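Local coordinates for putative fructosamine-3-kinase (Thermobifida fusca YX, PDB 3F7W), which is probably a kinase of the fructosamine kinase family, transferring phosphate to sugar-modified amines, at residues A[58-63]-A[122-127]; A[65-70]-A[212-217]; A[112-117]-A[217-222]; A[190-195]-A[207-212]. All coordinates share one frame; numbering follows the deposited sequence. Where two conformers were deposited one is given.

Overall arrangement
The two contacts of helix 57-68 are alike in chemistry though not in depth: contact 1 lies near the surface and contact 2 is buried, yet both are packed without a hydrogen bond between their segments. Contact 3, also buried, and contact 4, partly buried, instead each hinge on a histidine donating from NE2, to a carboxylate in one and to a backbone carbonyl in the other. The segments interlock: contacts 2 and 4 share P212, contacts 2 and 3 share G217, and D222 OD2 of contact 3 lies 2.8 Å from H192 N of contact 4. Centres of contacts 1 and 3 are about 17 Å apart, with no touch between them.

Contact 1. Residues A[58-63]-A[122-127]; sequences FRAEAL and ATWDGY. With EDO (1,2-ethanediol), chain G.
The indole of W124 takes L63 on one face and A122, from its own segment, on the other. L63 CB stands 4.1 Å from the centroid of the W124 six-membered ring and 21° off its normal, a CH-pi contact displaced toward the rim, whereas A122 CB sits over the centre of the opposite face. The leucine continues alongside, and its CD1 comes 3.9 Å from W124 CB as the two side chains run antiparallel to each other. A chi1 of 61° sets W124 CG between the backbone N and the carbonyl carbon, and the indole presents its face to L63. A60 fills the next place along: its CB is 4.0 Å from W124 CD1 and 3.5 Å from the carbonyl oxygen D125 O. A60 CB also meets the edge of the Y127 ring, 4.3 Å from Y127 CD2. The polar end of Y127 is used elsewhere, bonded to D55, and W67 meets W124 edge-to-face. E61 points from another side of the helix, where its OE1 makes a salt bridge with K45 of strand 41-46, a pairing consistent with the lysine-glutamate bridge of protein kinases, in which helix 57-68 would be helix C. An ethanediol, probably from the crystallisation liquor, lies over one face of F58 and near the same carboxylate, although its unusually short approach to OE1 is doubtful. With no hydrogen bond between the segments, this junction of helix and loop depends on van der Waals packing, including a methyl against a carbonyl oxygen, and on the polarisable face of the indole.

Contact 2. Residues A[65-70]-A[212-217]; sequences LDWLGR and PAAHGG
In the kinase-like fold, helix 57-68 would correspond to helix C and the D211-P212-A213 sequence to the DFG element, and here L65, W67 and L68 bring the end of that helix onto the chain running from P212 to G216. L65 and P212 cross at about a right angle, with L65 CD2 3.7 Å from P212 CG on the proline ring. One turn on, a single methyl of L68 serves two residues: CD2 is 4.0 Å from P212 CB and 4.1 Å from A214 CB. With its CG anti to the backbone N (chi1 -161°), L68 extends toward the loop to make this wedge. W67 meets mainly backbone on this side. Its CH2 corner lies 3.5 Å from both H215 C and G216 N, while A214 CB sits at the indole edge, 4.3 Å from W67 CE3. The H215 side chain leaves its backbone on the side away from the helix, and its ring bonds back along its own segment, ND1 donating to A213 O over 2.8 Å at 151°, with the acceptor in the ring plane. Beyond the segments, W67 makes a cation-pi contact with R190, whose NH1 also bonds the W67 carbonyl. Helix and loop thus fit without a hydrogen bond between them, through apolar side chains and an indole against backbone, while backbone bonds of A213 to H192 and H215 to I191 help to hold the loop.

Contact 3. Residues A[112-117]-A[217-222]; sequences MHLAGA and GHREAD
A buried histidine-carboxylate pair, H113 with D222, joins the end of helix 99-114 to the start of helix 219-229. H113 NE2 donates to D222 OD2 over 2.8 Å at 160°; the acceptor lies in the imidazole plane, but the donor reaches the carboxylate on its anti side, 25° out of the carboxylate plane. H113 CG lies beside its backbone N (chi1 -73°), and the ring projects toward the second helix. R219 covers one ring face with its first side-chain carbon, R219 CB being 3.5 Å from H113 ND1. The guanidinium travels on past L114, whose CD1 is 4.0 Å from R219 NH1, to a salt bridge with E186 and the carbonyls of A245 and P246. Y241 OH bonds both H113 ND1 and R219 NH1, so both imidazole nitrogens have partners. The selenomethionine M112 adds its methyl, CE, 3.6 Å from D222 OD2. At the helix start, H218 is the N-cap, its ND1 accepting from E220 N over 3.2 Å. D222 has two further duties: OD2 also accepts from H192 N, and OD1 from G193 N. An aspartate near the start of a helix that grips the backbone of the H192-G193-D194 sequence is consistent with the helix F aspartate of protein kinases, which in those enzymes holds the backbone of the catalytic loop.

Contact 4. Residues A[190-195]-A[207-212]; sequences RIHGDL and AVVIDP
H192 loses the most surface here, followed by P212 and V209, and these two pack against its imidazole. P212 CA lies over one face of H192, 3.7 Å from the ring centroid and 21° off the normal, in a CH-pi contact; L195 CD1, from the histidine's own segment, covers the centre of the opposite face. V209 closes in beside the ring, its CB 3.7 Å from H192 CD2, and its CG1 meets L195 CD1 at 3.6 Å. Both ring nitrogens are engaged. NE2 donates to I210 O over 2.7 Å, the oxygen lying in the ring plane but the donor well above the carbonyl plane, and ND1 accepts from D194 N at 3.1 Å. Packed on both faces and bonded at both nitrogens, the ring is fixed in its rotation. One water donates to D194 OD2 and to D211 O. The H192-G193-D194 sequence is consistent with the HRD element of protein kinases. Helix 219-229 touches I191, D194 and L195, F105 of helix 99-114 packs on V209, and D211 forms a salt bridge to K45 of strand 41-46, so the pair of loops lies between the helical part and the five-stranded sheet.

Contact 1. Residues A[58-63]-A[122-127]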
# COMPACT_ATOMS: atom_id res chain seq x y z
N PHE A 58 -6.47 2.82 12.25
CA PHE A 58 -7.60 2.37 11.45
C PHE A 58 -8.14 3.50 10.58
O PHE A 58 -8.53 3.27 9.44
CB PHE A 58 -8.70 1.77 12.33
CG PHE A 58 -8.43 0.34 12.71
CD1 PHE A 58 -7.22 -0.03 13.30
CD2 PHE A 58 -9.37 -0.64 12.52
CE1 PHE A 58 -6.96 -1.37 13.64
CE2 PHE A 58 -9.10 -1.98 12.87
CZ PHE A 58 -7.89 -2.33 13.41
N ARG A 59 -8.14 4.72 11.12
CA ARG A 59 -8.54 5.89 10.37
C ARG A 59 -7.78 6.03 9.05
O ARG A 59 -8.37 6.34 8.02
CB ARG A 59 -8.31 7.13 11.22
CG ARG A 59 -8.45 8.45 10.48
CD ARG A 59 -8.33 9.59 11.47
NE ARG A 59 -9.51 9.61 12.33
CZ ARG A 59 -10.58 10.37 12.14
NH1 ARG A 59 -10.65 11.21 11.11
NH2 ARG A 59 -11.60 10.27 12.98
N ALA A 60 -6.48 5.80 9.09
CA ALA A 60 -5.65 5.93 7.88
C ALA A 60 -6.13 4.99 6.78
O ALA A 60 -6.17 5.36 5.59
CB ALA A 60 -4.14 5.65 8.23
N GLU A 61 -6.47 3.77 7.16
CA GLU A 61 -6.97 2.80 6.20
C GLU A 61 -8.42 3.16 5.75
O GLU A 61 -8.69 3.10 4.56
CB GLU A 61 -6.91 1.37 6.73
CG GLU A 61 -7.25 0.36 5.59
CD GLU A 61 -7.05 -1.10 5.88
OE1 GLU A 61 -6.37 -1.46 6.85
OE2 GLU A 61 -7.59 -1.91 5.09
N ALA A 62 -9.30 3.50 6.68
CA ALA A 62 -10.71 3.84 6.31
C ALA A 62 -10.72 5.03 5.34
O ALA A 62 -11.42 5.01 4.29
CB ALA A 62 -11.58 4.11 7.55
N LEU A 63 -9.99 6.08 5.70
CA LEU A 63 -9.93 7.29 4.87
C LEU A 63 -9.21 7.01 3.56
O LEU A 63 -9.59 7.51 2.49
CB LEU A 63 -9.30 8.46 5.62
CG LEU A 63 -10.07 8.99 6.86
CD1 LEU A 63 -9.46 10.29 7.36
CD2 LEU A 63 -11.55 9.18 6.57
N ALA A 122 -0.96 13.25 2.27
CA ALA A 122 -2.39 13.11 2.54
C ALA A 122 -2.81 14.01 3.70
O ALA A 122 -1.95 14.57 4.38
CB ALA A 122 -2.79 11.66 2.82
N THR A 123 -4.11 14.19 3.88
CA THR A 123 -4.63 15.06 4.93
C THR A 123 -4.74 14.32 6.27
O THR A 123 -4.98 14.94 7.28
CB THR A 123 -6.02 15.67 4.54
OG1 THR A 123 -6.94 14.62 4.22
CG2 THR A 123 -5.89 16.62 3.35
N TRP A 124 -4.55 13.01 6.27
CA TRP A 124 -4.60 12.21 7.50
C TRP A 124 -3.20 11.66 7.82
O TRP A 124 -2.37 11.46 6.92
CB TRP A 124 -5.62 11.06 7.36
CG TRP A 124 -5.28 10.13 6.26
CD1 TRP A 124 -4.39 9.10 6.32
CD2 TRP A 124 -5.78 10.16 4.92
NE1 TRP A 124 -4.28 8.50 5.10
CE2 TRP A 124 -5.12 9.13 4.21
CE3 TRP A 124 -6.68 10.99 4.23
CZ2 TRP A 124 -5.37 8.89 2.87
CZ3 TRP A 124 -6.94 10.73 2.89
CH2 TRP A 124 -6.28 9.68 2.23
N ASP A 125 -2.95 11.36 9.08
CA ASP A 125 -1.66 10.79 9.49
C ASP A 125 -1.51 9.38 8.96
O ASP A 125 -2.46 8.59 9.00
CB ASP A 125 -1.54 10.76 11.01
CG ASP A 125 -1.46 12.17 11.65
OD1 ASP A 125 -1.12 13.16 10.98
OD2 ASP A 125 -1.69 12.24 12.86
N GLY A 126 -0.34 9.06 8.43
CA GLY A 126 -0.16 7.78 7.79
C GLY A 126 0.51 6.69 8.59
O GLY A 126 1.18 6.94 9.60
N TYR A 127 0.30 5.46 8.12
CA TYR A 127 0.97 4.28 8.62
C TYR A 127 1.38 3.39 7.46
O TYR A 127 0.68 3.29 6.42
CB TYR A 127 0.08 3.46 9.57
CG TYR A 127 -0.07 4.08 10.93
CD1 TYR A 127 0.87 3.81 11.93
CD2 TYR A 127 -1.07 5.01 11.20
CE1 TYR A 127 0.78 4.41 13.19
CE2 TYR A 127 -1.18 5.60 12.45
CZ TYR A 127 -0.24 5.31 13.44
OH TYR A 127 -0.34 5.90 14.70
C1 EDO G . -5.19 -2.24 10.24
O1 EDO G . -4.48 -2.88 9.18
C2 EDO G . -4.94 -0.77 10.13
O2 EDO G . -5.61 -0.39 8.95

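Contact 2. Residues A[65-70]-A[212-217]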
# COMPACT_ATOMS: atom_id res chain seq x y z
N LEU A 65 -9.00 4.08 2.00
CA LEU A 65 -9.89 3.29 1.15
C LEU A 65 -10.94 4.18 0.47
O LEU A 65 -11.21 4.02 -0.74
CB LEU A 65 -10.57 2.18 1.95
CG LEU A 65 -9.78 0.94 2.35
CD1 LEU A 65 -10.49 0.09 3.43
CD2 LEU A 65 -9.40 0.09 1.12
N ASP A 66 -11.51 5.13 1.22
CA ASP A 66 -12.53 6.01 0.66
C ASP A 66 -11.95 6.87 -0.44
O ASP A 66 -12.56 7.08 -1.48
CB ASP A 66 -13.14 6.88 1.77
CG ASP A 66 -14.12 7.92 1.24
OD1 ASP A 66 -15.20 7.54 0.80
OD2 ASP A 66 -13.79 9.11 1.30
N TRP A 67 -10.77 7.40 -0.19
CA TRP A 67 -10.13 8.31 -1.10
C TRP A 67 -9.62 7.60 -2.35
O TRP A 67 -9.76 8.09 -3.48
CB TRP A 67 -9.00 9.01 -0.34
CG TRP A 67 -8.21 10.04 -1.12
CD1 TRP A 67 -8.58 11.32 -1.43
CD2 TRP A 67 -6.86 9.89 -1.59
NE1 TRP A 67 -7.56 11.96 -2.11
CE2 TRP A 67 -6.49 11.11 -2.21
CE3 TRP A 67 -5.92 8.85 -1.55
CZ2 TRP A 67 -5.22 11.32 -2.77
CZ3 TRP A 67 -4.68 9.05 -2.12
CH2 TRP A 67 -4.33 10.27 -2.70
N LEU A 68 -9.03 6.43 -2.18
CA LEU A 68 -8.49 5.68 -3.28
C LEU A 68 -9.56 5.06 -4.16
O LEU A 68 -9.33 4.81 -5.36
CB LEU A 68 -7.56 4.61 -2.67
CG LEU A 68 -6.50 3.93 -3.47
CD1 LEU A 68 -5.43 4.96 -3.95
CD2 LEU A 68 -5.95 2.79 -2.56
N GLY A 69 -10.77 4.91 -3.62
CA GLY A 69 -11.81 4.13 -4.25
C GLY A 69 -12.68 4.87 -5.26
O GLY A 69 -13.59 4.30 -5.80
N ARG A 70 -12.38 6.15 -5.48
CA ARG A 70 -13.20 7.00 -6.35
C ARG A 70 -12.56 7.06 -7.75
O ARG A 70 -12.10 8.11 -8.24
CB ARG A 70 -13.39 8.38 -5.71
CG ARG A 70 -13.96 8.31 -4.28
CD ARG A 70 -14.15 9.67 -3.66
NE ARG A 70 -13.61 9.75 -2.30
CZ ARG A 70 -13.43 10.88 -1.62
NH1 ARG A 70 -13.78 12.06 -2.14
NH2 ARG A 70 -12.89 10.84 -0.40
N PRO A 212 -4.31 -0.88 2.01
CA PRO A 212 -3.58 0.26 1.47
C PRO A 212 -2.87 1.09 2.52
O PRO A 212 -3.27 1.13 3.70
CB PRO A 212 -4.70 1.14 0.86
CG PRO A 212 -5.86 0.89 1.74
CD PRO A 212 -5.77 -0.62 1.99
N ALA A 213 -1.81 1.77 2.09
CA ALA A 213 -1.15 2.84 2.85
C ALA A 213 -1.26 4.08 1.92
O ALA A 213 -0.28 4.62 1.39
CB ALA A 213 0.31 2.48 3.19
N ALA A 214 -2.50 4.50 1.67
CA ALA A 214 -2.83 5.33 0.53
C ALA A 214 -2.35 6.77 0.72
O ALA A 214 -2.45 7.34 1.81
CB ALA A 214 -4.36 5.29 0.22
N HIS A 215 -1.83 7.35 -0.36
CA HIS A 215 -1.44 8.75 -0.35
C HIS A 215 -1.18 9.24 -1.74
O HIS A 215 -1.19 8.45 -2.70
CB HIS A 215 -0.20 8.96 0.55
CG HIS A 215 1.02 8.16 0.14
ND1 HIS A 215 1.15 6.83 0.45
CD2 HIS A 215 2.15 8.51 -0.52
CE1 HIS A 215 2.32 6.38 0.02
NE2 HIS A 215 2.96 7.38 -0.57
N GLY A 216 -0.96 10.56 -1.85
CA GLY A 216 -0.44 11.16 -3.07
C GLY A 216 1.02 10.80 -3.19
O GLY A 216 1.83 11.14 -2.32
N GLY A 217 1.36 10.10 -4.27
CA GLY A 217 2.70 9.53 -4.45
C GLY A 217 3.02 9.47 -5.92
O GLY A 217 2.19 9.86 -6.76

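Contact 3. Residues A[112-117]-A[217-222]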
# COMPACT_ATOMS: atom_id res chain seq x y z
N MSE A 112 -7.27 4.46 -11.24
CA MSE A 112 -7.07 4.72 -9.82
C MSE A 112 -5.99 5.80 -9.65
O MSE A 112 -6.25 6.82 -9.01
CB MSE A 112 -6.64 3.46 -9.05
CG MSE A 112 -6.40 3.69 -7.56
SE MSE A 112 -5.88 2.04 -6.70
CE MSE A 112 -3.98 2.24 -7.11
N HIS A 113 -4.83 5.58 -10.24
CA HIS A 113 -3.73 6.54 -10.15
C HIS A 113 -4.09 7.93 -10.71
O HIS A 113 -3.79 8.96 -10.10
CB HIS A 113 -2.51 6.04 -10.90
CG HIS A 113 -1.80 4.91 -10.22
ND1 HIS A 113 -0.88 4.13 -10.87
CD2 HIS A 113 -1.85 4.46 -8.94
CE1 HIS A 113 -0.37 3.25 -10.02
NE2 HIS A 113 -0.98 3.41 -8.85
N LEU A 114 -4.74 7.94 -11.87
CA LEU A 114 -5.04 9.19 -12.58
C LEU A 114 -6.21 10.00 -12.02
O LEU A 114 -6.47 11.11 -12.48
CB LEU A 114 -5.19 8.90 -14.08
CG LEU A 114 -3.86 9.00 -14.88
CD1 LEU A 114 -2.70 8.21 -14.26
CD2 LEU A 114 -4.09 8.52 -16.29
N ALA A 115 -6.92 9.46 -11.04
CA ALA A 115 -7.82 10.27 -10.23
C ALA A 115 -7.04 11.47 -9.67
O ALA A 115 -7.58 12.54 -9.50
CB ALA A 115 -8.43 9.43 -9.12
N GLY A 116 -5.74 11.28 -9.41
CA GLY A 116 -4.85 12.37 -9.09
C GLY A 116 -4.99 12.91 -7.68
O GLY A 116 -5.94 12.64 -6.98
N ALA A 117 -4.01 13.70 -7.27
CA ALA A 117 -3.99 14.24 -5.92
C ALA A 117 -3.51 15.68 -5.95
O ALA A 117 -2.80 16.08 -6.86
CB ALA A 117 -3.11 13.39 -5.04
N GLY A 217 1.36 10.10 -4.27
CA GLY A 217 2.70 9.53 -4.45
C GLY A 217 3.02 9.47 -5.92
O GLY A 217 2.19 9.86 -6.76
N HIS A 218 4.21 8.99 -6.25
CA HIS A 218 4.55 8.75 -7.62
C HIS A 218 3.91 7.45 -8.04
O HIS A 218 4.09 6.43 -7.39
CB HIS A 218 6.07 8.70 -7.80
CG HIS A 218 6.51 8.99 -9.19
ND1 HIS A 218 6.07 8.26 -10.28
CD2 HIS A 218 7.33 9.96 -9.68
CE1 HIS A 218 6.64 8.75 -11.38
NE2 HIS A 218 7.41 9.77 -11.04
N ARG A 219 3.18 7.47 -9.15
CA ARG A 219 2.50 6.24 -9.61
C ARG A 219 3.48 5.09 -9.89
O ARG A 219 3.12 3.94 -9.74
CB ARG A 219 1.64 6.53 -10.83
CG ARG A 219 2.36 7.01 -12.08
CD ARG A 219 1.42 7.92 -12.93
NE ARG A 219 1.96 8.25 -14.25
CZ ARG A 219 1.65 7.64 -15.40
NH1 ARG A 219 0.80 6.63 -15.45
NH2 ARG A 219 2.21 8.04 -16.53
N GLU A 220 4.72 5.41 -10.27
CA GLU A 220 5.77 4.39 -10.45
C GLU A 220 6.01 3.57 -9.18
O GLU A 220 6.41 2.42 -9.29
CB GLU A 220 7.06 4.99 -11.00
CG GLU A 220 6.92 5.45 -12.50
CD GLU A 220 8.16 6.16 -13.06
OE1 GLU A 220 9.30 5.88 -12.61
OE2 GLU A 220 7.97 6.97 -13.97
N ALA A 221 5.74 4.13 -8.00
CA ALA A 221 5.89 3.42 -6.73
C ALA A 221 5.09 2.13 -6.73
O ALA A 221 5.60 1.07 -6.40
CB ALA A 221 5.48 4.31 -5.52
N ASP A 222 3.82 2.22 -7.10
CA ASP A 222 2.94 1.03 -7.02
C ASP A 222 3.40 -0.05 -8.00
O ASP A 222 3.46 -1.23 -7.67
CB ASP A 222 1.47 1.41 -7.32
CG ASP A 222 0.70 1.97 -6.08
OD1 ASP A 222 1.21 1.98 -4.94
OD2 ASP A 222 -0.46 2.40 -6.29

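Contact 4. Residues A[190-195]-A[207-212]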
# COMPACT_ATOMS: atom_id res chain seq x y z
N ARG A 190 -2.93 9.07 -7.05
CA ARG A 190 -3.55 8.39 -5.91
C ARG A 190 -3.02 6.97 -5.87
O ARG A 190 -3.49 6.10 -6.61
CB ARG A 190 -5.08 8.37 -6.01
CG ARG A 190 -5.70 9.70 -5.99
CD ARG A 190 -7.15 9.67 -5.55
NE ARG A 190 -7.67 10.98 -5.81
CZ ARG A 190 -8.78 11.47 -5.30
NH1 ARG A 190 -9.57 10.74 -4.53
NH2 ARG A 190 -9.11 12.71 -5.63
N ILE A 191 -2.03 6.74 -5.02
CA ILE A 191 -1.39 5.42 -4.96
C ILE A 191 -1.82 4.61 -3.77
O ILE A 191 -2.15 5.15 -2.69
CB ILE A 191 0.18 5.50 -5.06
CG1 ILE A 191 0.85 6.04 -3.78
CG2 ILE A 191 0.57 6.29 -6.33
CD1 ILE A 191 2.42 5.77 -3.72
N HIS A 192 -1.80 3.29 -3.97
CA HIS A 192 -2.10 2.32 -2.94
C HIS A 192 -1.07 2.38 -1.77
O HIS A 192 -1.44 2.36 -0.59
CB HIS A 192 -2.17 0.93 -3.58
CG HIS A 192 -2.43 -0.18 -2.61
ND1 HIS A 192 -1.43 -0.73 -1.85
CD2 HIS A 192 -3.56 -0.86 -2.31
CE1 HIS A 192 -1.94 -1.69 -1.09
NE2 HIS A 192 -3.23 -1.79 -1.35
N GLY A 193 0.21 2.42 -2.11
CA GLY A 193 1.29 2.61 -1.14
C GLY A 193 1.93 1.36 -0.57
O GLY A 193 2.98 1.45 0.06
N ASP A 194 1.31 0.20 -0.77
CA ASP A 194 1.85 -1.09 -0.36
C ASP A 194 1.41 -2.21 -1.31
O ASP A 194 0.91 -3.29 -0.88
CB ASP A 194 1.44 -1.40 1.08
CG ASP A 194 2.28 -2.51 1.72
OD1 ASP A 194 3.45 -2.72 1.33
OD2 ASP A 194 1.74 -3.16 2.64
N LEU A 195 1.59 -1.97 -2.61
CA LEU A 195 1.01 -2.83 -3.62
C LEU A 195 1.95 -3.94 -4.04
O LEU A 195 2.48 -3.96 -5.15
CB LEU A 195 0.56 -2.00 -4.84
CG LEU A 195 -0.43 -2.68 -5.79
CD1 LEU A 195 -1.76 -2.92 -5.06
CD2 LEU A 195 -0.59 -1.86 -7.12
N ALA A 207 -8.84 -7.35 -10.49
CA ALA A 207 -8.37 -7.68 -9.15
C ALA A 207 -8.82 -6.63 -8.14
O ALA A 207 -9.19 -5.50 -8.51
CB ALA A 207 -6.86 -7.84 -9.12
N VAL A 208 -8.79 -7.01 -6.89
CA VAL A 208 -9.09 -6.12 -5.77
C VAL A 208 -7.80 -5.89 -4.95
O VAL A 208 -7.02 -6.83 -4.69
CB VAL A 208 -10.20 -6.71 -4.87
CG1 VAL A 208 -10.38 -5.91 -3.57
CG2 VAL A 208 -11.52 -6.80 -5.68
N VAL A 209 -7.59 -4.64 -4.55
CA VAL A 209 -6.39 -4.24 -3.81
C VAL A 209 -6.78 -4.01 -2.37
O VAL A 209 -7.79 -3.35 -2.08
CB VAL A 209 -5.67 -3.00 -4.43
CG1 VAL A 209 -5.29 -3.29 -5.89
CG2 VAL A 209 -6.53 -1.72 -4.35
N ILE A 210 -6.00 -4.57 -1.45
CA ILE A 210 -6.34 -4.53 -0.02
C ILE A 210 -5.18 -3.95 0.79
O ILE A 210 -4.05 -3.79 0.27
CB ILE A 210 -6.75 -5.91 0.52
CG1 ILE A 210 -5.61 -6.93 0.33
CG2 ILE A 210 -8.08 -6.40 -0.09
CD1 ILE A 210 -5.73 -8.21 1.19
N ASP A 211 -5.46 -3.60 2.05
CA ASP A 211 -4.45 -3.15 2.97
C ASP A 211 -3.64 -1.93 2.46
O ASP A 211 -2.41 -1.92 2.53
CB ASP A 211 -3.55 -4.33 3.34
CG ASP A 211 -4.32 -5.49 3.97
OD1 ASP A 211 -5.41 -5.29 4.57
OD2 ASP A 211 -3.80 -6.61 3.84
N PRO A 212 -4.31 -0.88 2.01
CA PRO A 212 -3.58 0.26 1.47
C PRO A 212 -2.87 1.09 2.52
O PRO A 212 -3.27 1.13 3.70
CB PRO A 212 -4.70 1.14 0.86
CG PRO A 212 -5.86 0.89 1.74
CD PRO A 212 -5.77 -0.62 1.99
O HOH W 1 -0.42 -2.50 4.08